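Local coordinates for protein spermidine N(1)-acetyltransferase (Thermoplasma acidophilum, PDB 3K9U) that transfers an acetyl group from acetyl-CoA to polyamines such as spermidine, helping to protect the cell against polyamine toxicity, at residues G30-S33 / E34-E38. Numbering follows the deposited sequence.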
loop_
_atom_site.group_PDB
_atom_site.type_symbol
_atom_site.label_atom_id
_atom_site.label_comp_id
_atom_site.label_asym_id
_atom_site.label_seq_id
_atom_site.Cartn_x
_atom_site.Cartn_y
_atom_site.Cartn_z
ATOM N N GLY A 30 1.627 -9.907 -10.259
ATOM C CA GLY A 30 0.862 -11.091 -10.730
ATOM C C GLY A 30 0.675 -11.224 -12.254
ATOM O O GLY A 30 -0.028 -12.138 -12.708
ATOM N N ILE A 31 1.307 -10.341 -13.033
ATOM C CA ILE A 31 0.824 -10.000 -14.386
ATOM C C ILE A 31 1.888 -10.267 -15.455
ATOM O O ILE A 31 1.643 -11.004 -16.393
ATOM C CB ILE A 31 0.383 -8.515 -14.440
ATOM C CG1 ILE A 31 -0.831 -8.290 -13.529
ATOM C CG2 ILE A 31 0.060 -8.078 -15.852
ATOM C CD1 ILE A 31 -1.121 -6.828 -13.222
ATOM N N TYR A 32 3.053 -9.646 -15.300
ATOM C CA TYR A 32 4.211 -9.906 -16.153
ATOM C C TYR A 32 5.217 -10.736 -15.367
ATOM O O TYR A 32 5.221 -10.720 -14.151
ATOM C CB TYR A 32 4.897 -8.600 -16.567
ATOM C CG TYR A 32 4.045 -7.699 -17.411
ATOM C CD1 TYR A 32 3.506 -8.149 -18.609
ATOM C CD2 TYR A 32 3.777 -6.389 -17.011
ATOM C CE1 TYR A 32 2.715 -7.325 -19.377
ATOM C CE2 TYR A 32 3.002 -5.563 -17.769
ATOM C CZ TYR A 32 2.471 -6.028 -18.951
ATOM O OH TYR A 32 1.699 -5.196 -19.710
ATOM N N SER A 33 6.070 -11.449 -16.080
ATOM C CA SER A 33 7.159 -12.208 -15.476
ATOM C C SER A 33 8.218 -11.237 -14.936
ATOM O O SER A 33 8.299 -10.071 -15.363
ATOM C CB SER A 33 7.807 -13.068 -16.552
ATOM O OG SER A 33 8.198 -12.228 -17.631
ATOM N N GLU A 34 9.011 -11.716 -13.993
ATOM C CA GLU A 34 10.149 -10.959 -13.497
ATOM C C GLU A 34 11.064 -10.425 -14.595
ATOM O O GLU A 34 11.513 -9.281 -14.512
ATOM C CB GLU A 34 10.979 -11.790 -12.519
ATOM C CG GLU A 34 10.847 -11.299 -11.073
ATOM C CD GLU A 34 10.798 -12.436 -10.084
ATOM O OE1 GLU A 34 11.684 -13.331 -10.182
ATOM O OE2 GLU A 34 9.877 -12.414 -9.219
ATOM N N GLU A 35 11.348 -11.240 -15.605
ATOM C CA GLU A 35 12.279 -10.848 -16.642
ATOM C C GLU A 35 11.724 -9.689 -17.491
ATOM O O GLU A 35 12.466 -8.742 -17.820
ATOM C CB GLU A 35 12.631 -12.030 -17.550
ATOM C CG GLU A 35 13.276 -13.202 -16.829
ATOM C CD GLU A 35 12.333 -14.409 -16.620
ATOM O OE1 GLU A 35 11.113 -14.232 -16.448
ATOM O OE2 GLU A 35 12.830 -15.544 -16.647
ATOM N N TYR A 36 10.443 -9.802 -17.870
ATOM C CA TYR A 36 9.750 -8.760 -18.621
ATOM C C TYR A 36 9.866 -7.430 -17.891
ATOM O O TYR A 36 10.169 -6.406 -18.484
ATOM C CB TYR A 36 8.261 -9.111 -18.801
ATOM C CG TYR A 36 7.518 -8.184 -19.742
ATOM C CD1 TYR A 36 7.380 -8.489 -21.092
ATOM C CD2 TYR A 36 6.971 -7.001 -19.286
ATOM C CE1 TYR A 36 6.675 -7.639 -21.975
ATOM C CE2 TYR A 36 6.280 -6.134 -20.151
ATOM C CZ TYR A 36 6.129 -6.466 -21.490
ATOM O OH TYR A 36 5.462 -5.601 -22.316
ATOM N N ILE A 37 9.618 -7.471 -16.585
ATOM C CA ILE A 37 9.645 -6.269 -15.734
ATOM C C ILE A 37 11.048 -5.666 -15.706
ATOM O O ILE A 37 11.179 -4.458 -15.890
ATOM C CB ILE A 37 9.123 -6.560 -14.287
ATOM C CG1 ILE A 37 7.627 -6.918 -14.337
ATOM C CG2 ILE A 37 9.374 -5.360 -13.379
ATOM C CD1 ILE A 37 7.037 -7.492 -13.056
ATOM N N GLU A 38 12.078 -6.499 -15.519
ATOM C CA GLU A 38 13.462 -6.011 -15.485
ATOM C C GLU A 38 13.900 -5.489 -16.859
ATOM O O GLU A 38 14.567 -4.473 -16.939
ATOM C CB GLU A 38 14.449 -7.081 -14.999
ATOM C CG GLU A 38 15.834 -6.512 -14.469
ATOM C CD GLU A 38 17.004 -6.481 -15.513
ATOM O OE1 GLU A 38 16.928 -7.165 -16.560
ATOM O OE2 GLU A 38 18.035 -5.789 -15.281
#
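Tyr32 and Tyr36 lay their rings together in an offset stack. The centroids are 4.3 Å apart and the planes are inclined by 19°. The CD2-CE2 side of the Tyr36 ring slides over the face of Tyr32: Tyr36 CD2 sits 3.5 Å from Tyr32 CG, and CE2 lies over the centre of the Tyr32 ring. Tyr36 has CG anti to the backbone N (chi1 -171°), which turns its ring back toward the loop. On the opposite face of Tyr32 lies CG2 of Ile31, so the ring is sandwiched. With an alanine at Tyr32, the Tyr36 ring would probably lose its stacking partner on one face and be freer to turn.

Ser33 is the N-cap of helix 34-44, which follows helix 13-27 in this GNAT fold. Ser33 OG accepts a weak capping bond from Tyr36 N at 3.3 Å. Chi1 of 55° puts OG between the backbone N and the carbonyl carbon, facing the first turn. Ser33 O takes the first helical bond, from Ile37 N at 3.2 Å.

Ile37 CG1 lies 3.9 Å from Tyr32 CB. Beyond the two segments, Tyr32 also meets the rings of Tyr28 and His128, and its side chain is about 9 Å from bound acetyl-CoA.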